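Local coordinates for complement factor MASP-3 (Homo sapiens, PDB 3DEM), which is a modular serine protease of the lectin pathway of complement, whose CUB1-EGF-CUB2 region carries the interaction sites for mannan-binding lectin and ficolins, at residues K40-H45 and D113-A118; C162-S167 and K189-L194; F203-Q208 and L273-A278. All blocks are in the same frame, centred on the assembly; numbering follows the deposited sequence.

Contact 1: K40-H45 and D113-A118; sequences KLYFMH and DAHYMA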
# COMPACT_ATOMS: atom_id res chain seq x y z
N LYS A 40 -9.05 6.49 3.15
CA LYS A 40 -9.03 7.25 1.92
C LYS A 40 -10.45 7.32 1.36
O LYS A 40 -11.11 6.29 1.21
CB LYS A 40 -8.12 6.56 0.91
CG LYS A 40 -7.75 7.39 -0.29
CD LYS A 40 -6.68 6.69 -1.13
CE LYS A 40 -7.28 5.69 -2.11
NZ LYS A 40 -6.23 5.03 -2.93
N LEU A 41 -10.93 8.52 1.05
CA LEU A 41 -12.28 8.71 0.54
C LEU A 41 -12.29 9.53 -0.75
O LEU A 41 -11.62 10.56 -0.84
CB LEU A 41 -13.15 9.41 1.59
CG LEU A 41 -14.58 9.79 1.18
CD1 LEU A 41 -15.47 8.56 1.08
CD2 LEU A 41 -15.17 10.79 2.15
N TYR A 42 -13.04 9.06 -1.75
CA TYR A 42 -13.20 9.81 -2.99
C TYR A 42 -14.60 9.65 -3.61
O TYR A 42 -15.36 8.76 -3.22
CB TYR A 42 -12.10 9.45 -4.00
CG TYR A 42 -12.05 7.99 -4.37
CD1 TYR A 42 -12.76 7.51 -5.47
CD2 TYR A 42 -11.29 7.09 -3.64
CE1 TYR A 42 -12.72 6.16 -5.82
CE2 TYR A 42 -11.24 5.75 -3.97
CZ TYR A 42 -11.95 5.29 -5.06
OH TYR A 42 -11.90 3.96 -5.40
N PHE A 43 -14.92 10.50 -4.58
CA PHE A 43 -16.27 10.52 -5.14
C PHE A 43 -16.28 10.29 -6.64
O PHE A 43 -15.42 10.79 -7.36
CB PHE A 43 -16.95 11.85 -4.83
CG PHE A 43 -17.14 12.12 -3.36
CD1 PHE A 43 -18.37 11.94 -2.76
CD2 PHE A 43 -16.07 12.57 -2.58
CE1 PHE A 43 -18.54 12.19 -1.40
CE2 PHE A 43 -16.24 12.82 -1.23
CZ PHE A 43 -17.47 12.63 -0.64
N MET A 44 -17.27 9.53 -7.11
CA MET A 44 -17.43 9.27 -8.54
C MET A 44 -18.56 10.11 -9.14
O MET A 44 -18.64 10.28 -10.35
CB MET A 44 -17.69 7.78 -8.81
CG MET A 44 -16.63 6.85 -8.27
SD MET A 44 -14.95 7.36 -8.67
CE MET A 44 -14.98 7.38 -10.45
N HIS A 45 -19.43 10.61 -8.28
CA HIS A 45 -20.53 11.47 -8.70
C HIS A 45 -20.89 12.40 -7.54
O HIS A 45 -20.95 11.97 -6.40
CB HIS A 45 -21.75 10.64 -9.11
CG HIS A 45 -22.84 11.43 -9.77
ND1 HIS A 45 -23.93 11.92 -9.07
CD2 HIS A 45 -23.02 11.82 -11.05
CE1 HIS A 45 -24.72 12.58 -9.90
NE2 HIS A 45 -24.19 12.53 -11.11
N ASP A 113 -21.99 9.57 -4.96
CA ASP A 113 -21.53 8.19 -4.93
C ASP A 113 -20.08 8.22 -4.45
O ASP A 113 -19.22 8.82 -5.09
CB ASP A 113 -21.65 7.57 -6.32
CG ASP A 113 -21.07 6.16 -6.39
OD1 ASP A 113 -21.18 5.41 -5.39
OD2 ASP A 113 -20.52 5.80 -7.45
N ALA A 114 -19.81 7.58 -3.32
CA ALA A 114 -18.49 7.64 -2.71
C ALA A 114 -17.89 6.27 -2.42
O ALA A 114 -18.61 5.29 -2.23
CB ALA A 114 -18.53 8.48 -1.44
N HIS A 115 -16.56 6.21 -2.39
CA HIS A 115 -15.83 4.98 -2.16
C HIS A 115 -14.71 5.24 -1.17
O HIS A 115 -14.04 6.27 -1.23
CB HIS A 115 -15.24 4.47 -3.47
CG HIS A 115 -16.28 4.08 -4.48
ND1 HIS A 115 -16.98 5.00 -5.22
CD2 HIS A 115 -16.74 2.86 -4.85
CE1 HIS A 115 -17.83 4.37 -6.01
NE2 HIS A 115 -17.70 3.08 -5.81
N TYR A 116 -14.50 4.31 -0.25
CA TYR A 116 -13.44 4.45 0.74
C TYR A 116 -12.66 3.15 0.88
O TYR A 116 -13.14 2.08 0.50
CB TYR A 116 -14.00 4.88 2.10
CG TYR A 116 -14.81 3.80 2.79
CD1 TYR A 116 -14.20 2.84 3.59
CD2 TYR A 116 -16.19 3.74 2.65
CE1 TYR A 116 -14.94 1.84 4.21
CE2 TYR A 116 -16.94 2.75 3.27
CZ TYR A 116 -16.31 1.81 4.06
OH TYR A 116 -17.05 0.83 4.68
N MET A 117 -11.45 3.25 1.41
CA MET A 117 -10.63 2.07 1.65
C MET A 117 -9.57 2.36 2.70
O MET A 117 -9.15 3.51 2.86
CB MET A 117 -9.94 1.64 0.37
CG MET A 117 -8.65 2.39 0.13
SD MET A 117 -8.39 2.57 -1.63
CE MET A 117 -10.05 3.12 -2.08
N ALA A 118 -9.15 1.32 3.40
CA ALA A 118 -8.05 1.43 4.35
C ALA A 118 -6.75 1.60 3.59
O ALA A 118 -6.53 0.97 2.56
CB ALA A 118 -7.99 0.20 5.24

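Contact 2: C162-S167 and K189-L194; sequences CRVECS and KSSECL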
# COMPACT_ATOMS: atom_id res chain seq x y z
N CYS A 162 19.55 0.04 19.56
CA CYS A 162 20.50 -0.98 19.16
C CYS A 162 21.76 -0.96 20.03
O CYS A 162 22.59 -0.05 19.92
CB CYS A 162 20.86 -0.77 17.69
SG CYS A 162 19.45 -0.90 16.56
N ARG A 163 21.89 -1.96 20.90
CA ARG A 163 23.03 -2.06 21.81
C ARG A 163 24.10 -2.98 21.25
O ARG A 163 23.91 -3.56 20.18
CB ARG A 163 22.57 -2.56 23.19
CG ARG A 163 22.08 -4.00 23.21
CD ARG A 163 21.93 -4.51 24.64
NE ARG A 163 21.68 -5.95 24.69
CZ ARG A 163 22.64 -6.88 24.67
NH1 ARG A 163 23.92 -6.51 24.61
NH2 ARG A 163 22.32 -8.17 24.72
N VAL A 164 25.21 -3.11 21.96
CA VAL A 164 26.28 -4.03 21.57
C VAL A 164 26.74 -4.84 22.76
O VAL A 164 26.48 -4.47 23.91
CB VAL A 164 27.52 -3.28 21.01
CG1 VAL A 164 27.17 -2.55 19.72
CG2 VAL A 164 28.09 -2.32 22.05
N GLU A 165 27.43 -5.94 22.48
CA GLU A 165 28.18 -6.62 23.52
C GLU A 165 29.56 -5.99 23.54
O GLU A 165 30.23 -5.93 22.51
CB GLU A 165 28.26 -8.12 23.23
CG GLU A 165 26.97 -8.89 23.56
CD GLU A 165 26.48 -8.66 25.00
OE1 GLU A 165 25.26 -8.74 25.23
OE2 GLU A 165 27.31 -8.40 25.91
N CYS A 166 29.96 -5.48 24.70
CA CYS A 166 31.23 -4.76 24.81
C CYS A 166 31.98 -5.12 26.10
O CYS A 166 32.66 -4.28 26.69
CB CYS A 166 30.99 -3.24 24.73
SG CYS A 166 29.57 -2.67 25.70
N SER A 167 31.85 -6.37 26.53
CA SER A 167 32.43 -6.80 27.79
C SER A 167 33.38 -7.99 27.67
O SER A 167 34.00 -8.39 28.65
CB SER A 167 31.32 -7.14 28.79
OG SER A 167 30.56 -5.99 29.10
N LYS A 189 23.74 3.05 22.00
CA LYS A 189 22.78 3.30 23.06
C LYS A 189 22.52 2.02 23.84
O LYS A 189 22.85 0.92 23.39
CB LYS A 189 21.47 3.82 22.46
CG LYS A 189 21.60 5.12 21.69
CD LYS A 189 20.28 5.52 21.05
CE LYS A 189 20.43 6.77 20.20
NZ LYS A 189 21.34 6.57 19.03
N SER A 190 21.93 2.18 25.02
CA SER A 190 21.40 1.07 25.80
C SER A 190 22.40 -0.05 26.07
O SER A 190 22.03 -1.22 26.09
CB SER A 190 20.16 0.49 25.11
OG SER A 190 19.18 1.50 24.95
N SER A 191 23.65 0.32 26.28
CA SER A 191 24.71 -0.66 26.44
C SER A 191 25.35 -0.58 27.81
O SER A 191 25.21 0.42 28.52
CB SER A 191 25.77 -0.49 25.35
OG SER A 191 25.22 -0.74 24.07
N GLU A 192 26.06 -1.65 28.16
CA GLU A 192 26.66 -1.81 29.47
C GLU A 192 28.00 -2.50 29.28
O GLU A 192 28.07 -3.73 29.21
CB GLU A 192 25.73 -2.67 30.31
CG GLU A 192 26.12 -2.83 31.77
CD GLU A 192 25.00 -3.50 32.55
OE1 GLU A 192 24.36 -2.80 33.36
OE2 GLU A 192 24.73 -4.70 32.33
N CYS A 193 29.06 -1.70 29.18
CA CYS A 193 30.39 -2.22 28.86
C CYS A 193 31.24 -2.40 30.10
O CYS A 193 31.35 -1.49 30.92
CB CYS A 193 31.10 -1.26 27.90
SG CYS A 193 30.14 -0.85 26.44
N LEU A 194 31.84 -3.58 30.22
CA LEU A 194 32.75 -3.90 31.31
C LEU A 194 34.14 -4.12 30.75
O LEU A 194 34.38 -5.12 30.05
CB LEU A 194 32.28 -5.15 32.05
CG LEU A 194 30.88 -5.11 32.68
CD1 LEU A 194 30.42 -6.49 33.12
CD2 LEU A 194 30.81 -4.13 33.85
O HOH W 1 22.57 2.76 19.37
O HOH W 2 25.75 -4.12 26.51
O HOH W 3 28.39 -5.59 27.08

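Contact 3: F203-Q208 and L273-A278; sequences FMVNLQ and LSYRAA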
# COMPACT_ATOMS: atom_id res chain seq x y z
N PHE A 203 52.00 -4.60 40.42
CA PHE A 203 51.88 -3.56 39.41
C PHE A 203 50.77 -2.61 39.80
O PHE A 203 49.77 -3.02 40.38
CB PHE A 203 51.60 -4.14 38.03
CG PHE A 203 52.79 -4.77 37.37
CD1 PHE A 203 53.88 -4.00 37.02
CD2 PHE A 203 52.83 -6.13 37.11
CE1 PHE A 203 54.99 -4.57 36.42
CE2 PHE A 203 53.93 -6.71 36.51
CZ PHE A 203 55.01 -5.93 36.17
N MET A 204 50.95 -1.33 39.50
CA MET A 204 49.95 -0.32 39.82
C MET A 204 49.52 0.40 38.56
O MET A 204 50.35 0.92 37.82
CB MET A 204 50.49 0.66 40.86
CG MET A 204 50.61 0.06 42.27
SD MET A 204 51.49 1.14 43.41
CE MET A 204 51.30 2.72 42.57
N VAL A 205 48.21 0.42 38.31
CA VAL A 205 47.68 0.92 37.06
C VAL A 205 47.44 2.41 37.09
O VAL A 205 46.72 2.92 37.95
CB VAL A 205 46.37 0.21 36.68
CG1 VAL A 205 45.83 0.74 35.35
CG2 VAL A 205 46.58 -1.29 36.62
N ASN A 206 48.04 3.12 36.14
CA ASN A 206 47.74 4.53 35.94
C ASN A 206 46.83 4.70 34.73
O ASN A 206 47.02 4.06 33.69
CB ASN A 206 49.02 5.36 35.82
CG ASN A 206 49.94 5.23 37.05
OD1 ASN A 206 49.49 4.84 38.14
ND2 ASN A 206 51.22 5.55 36.87
N LEU A 207 45.81 5.54 34.87
CA LEU A 207 44.85 5.75 33.79
C LEU A 207 44.95 7.18 33.30
O LEU A 207 45.14 8.11 34.08
CB LEU A 207 43.42 5.49 34.27
CG LEU A 207 43.08 4.11 34.83
CD1 LEU A 207 41.68 4.12 35.44
CD2 LEU A 207 43.19 3.05 33.75
N GLN A 208 44.80 7.35 32.00
CA GLN A 208 44.95 8.65 31.39
C GLN A 208 44.05 8.81 30.16
O GLN A 208 44.26 8.15 29.14
CB GLN A 208 46.41 8.84 31.01
CG GLN A 208 46.67 10.08 30.23
CD GLN A 208 48.10 10.53 30.37
OE1 GLN A 208 49.03 9.71 30.41
NE2 GLN A 208 48.29 11.86 30.45
N LEU A 273 40.97 6.03 26.65
CA LEU A 273 42.00 6.15 27.66
C LEU A 273 43.16 5.23 27.34
O LEU A 273 43.01 4.24 26.60
CB LEU A 273 41.44 5.87 29.06
CG LEU A 273 40.97 4.47 29.46
CD1 LEU A 273 42.16 3.58 29.83
CD2 LEU A 273 39.98 4.56 30.61
N SER A 274 44.32 5.56 27.88
CA SER A 274 45.44 4.65 27.85
C SER A 274 45.80 4.34 29.29
O SER A 274 45.63 5.18 30.18
CB SER A 274 46.63 5.27 27.12
OG SER A 274 47.10 6.42 27.79
N TYR A 275 46.28 3.13 29.53
CA TYR A 275 46.72 2.76 30.86
C TYR A 275 48.15 2.27 30.82
O TYR A 275 48.62 1.80 29.79
CB TYR A 275 45.82 1.68 31.46
CG TYR A 275 46.05 0.29 30.90
CD1 TYR A 275 47.09 -0.51 31.37
CD2 TYR A 275 45.23 -0.22 29.90
CE1 TYR A 275 47.31 -1.78 30.86
CE2 TYR A 275 45.44 -1.49 29.38
CZ TYR A 275 46.48 -2.26 29.87
OH TYR A 275 46.70 -3.52 29.36
N ARG A 276 48.82 2.36 31.96
CA ARG A 276 50.20 1.93 32.11
C ARG A 276 50.37 1.35 33.50
O ARG A 276 49.98 1.96 34.49
CB ARG A 276 51.15 3.12 31.91
CG ARG A 276 51.20 3.62 30.49
CD ARG A 276 51.85 4.98 30.37
NE ARG A 276 51.80 5.44 28.98
CZ ARG A 276 50.70 5.88 28.38
NH1 ARG A 276 49.56 5.93 29.05
NH2 ARG A 276 50.74 6.27 27.11
N ALA A 277 50.96 0.17 33.57
CA ALA A 277 51.24 -0.47 34.84
C ALA A 277 52.62 -0.08 35.32
O ALA A 277 53.62 -0.47 34.72
CB ALA A 277 51.14 -1.98 34.72
N ALA A 278 52.67 0.71 36.39
CA ALA A 278 53.94 1.09 37.01
C ALA A 278 54.46 -0.02 37.91
O ALA A 278 53.68 -0.71 38.59
CB ALA A 278 53.78 2.39 37.80
OXT ALA A 278 55.67 -0.26 37.98
O HOH W 4 48.23 5.73 31.32

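Contact 1: K40-H45 and D113-A118
Tyr42 and His115 face each other as a hydrogen-bonded antiparallel pair, joined by Tyr42 N to His115 O and, at 2.9 Å, His115 N to Tyr42 O. Lys40 and Met117 repeat this pair of hydrogen bonds. Beyond Phe43 the register slips by one residue: Met44 N donates to Asp113 O, yet Asp113 N donates to His45 O, which makes a beta bulge. On the side of Tyr42, the tyrosine ring receives His115 CB over one face, 4.1 Å from the ring centroid, while Met117 CE comes to its edge at 3.5 Å from CE2. Met117 lies alongside Lys40, and its bends at chi2 and chi3 bring CE back to the tyrosine. Strands 37-47 and 111-120 are the two middle strands of one four-stranded sheet of the first CUB domain, a beta-sandwich. Its inner side carries Leu41, Phe43 and Ala114: Ala114 CB lies 3.7 Å from Phe43 CD1 and 4.0 Å from Leu41 CD1. Leu41 and Phe43 also pack on Val61 and Val59, respectively, of the other sheet. The opposite side meets the second subunit: Tyr42 OH is hydrogen-bonded to His139 of that subunit, whose ring stacks on His115.

Contact 2: C162-S167 and K189-L194
Cys166 and Cys193 are joined by a disulfide, SG to SG 2.0 Å with a chi3 of -83°, and around this covalent tie two serine hydroxyls and three waters serve the polar backbone. Ser191 OG accepts from Val164 N at 3.2 Å and donates to Lys189 O in its own segment, at 3.0 Å and from above the carbonyl plane, so one hydroxyl fills both roles. Its counterpart, Ser167 OG, accepts from Leu194 N at 2.9 Å; chi1 of -64° sets this oxygen opposite its own carbonyl carbon, facing Leu194 N. Where the two segments stand too far apart for direct bonds, water bridges them. One water donates to Cys162 O and accepts from Lys189 N; a second does the same for Val164 O and Glu192 N. The third accepts from Cys166 N, donates to Glu192 O and Glu165 OE2, and lies 3.0 Å from Ser167 OG. Glu165 OE1 forms a salt bridge with Arg163 NH1 at 2.7 Å, lying near the guanidinium plane, while Arg163 CB rests 3.2 Å from Ser190 O. Lys189 NZ is held by Asp135 and Glu267. The contact thus spans the passage from the EGF-like module, where strand 162-163 pairs with 154-155 and Cys162 is bonded to Cys149, to the second CUB domain, where strand 192-198 runs beside strand 255-261.

Contact 3: F203-Q208 and L273-A278
Leu207 drops its CD2 methyl against the base of Tyr275, 3.7 Å from the tyrosine CB, and the same methyl touches Leu273 CD1 at 4.1 Å. The leucine thus fills the hollow between two alternate side chains of the facing strand. Val205 supplies the next bump: chi1 of -180° turns CG1 opposite the valine nitrogen, and that methyl meets Tyr275 CB beside the leucine methyl, at 4.0 Å. With both methyls packed against its CB, the tyrosine sends its ring away from strand 205-209, and its hydroxyl is hydrogen-bonded to Gln173 O. Farther along, the small Ala277 accommodates Phe203, its methyl 4.0 Å from the phenylalanine CB, while Ala278 O lies at the edge of the Phe203 ring.

The reverse side is polar. Arg276 extends back over its own strand, where NH1 donates to Ser274 OG at 2.8 Å. A water at the guanidinium edge, in its plane, accepts from NH1 at 2.6 Å and donates to Asn206 O and Ser274 O, bridging the strands. Gln208 crosses Arg276 obliquely, the planes 77° apart and OE1 4.1 Å from NH1.

Six backbone bonds fix the register, from Gln208 with Ser274 to Met204 with Ala278, the straightest being Asn206 N to Arg276 O at 177°. Val205, Leu207 and Tyr275 all pack on Ile197 of the other sheet. Two central antiparallel strands of a four-stranded sheet, their apolar side facing a second sheet, are characteristic of the CUB beta-sandwich, here the second CUB domain.

How the contacts relate
Contacts 1 and 3 are the same element in two CUB domains: each pairs the middle strands of a four-stranded sheet, with an apolar side on the sandwich interior. Their other sides differ, since that of contact 1 is partly covered by the second subunit and is rich in aromatic and sulfur groups, whereas no other chain of the assembly touches contact 3, whose outer side carries polar side chains and a bridging water. Contact 2 replaces regular strand pairing with a disulfide, serine hydroxyls and waters, at the junction between the EGF-like module and the second CUB domain. Its centre is about 24 Å from that of contact 3; the centres of contacts 1 and 2 are about 51 Å apart.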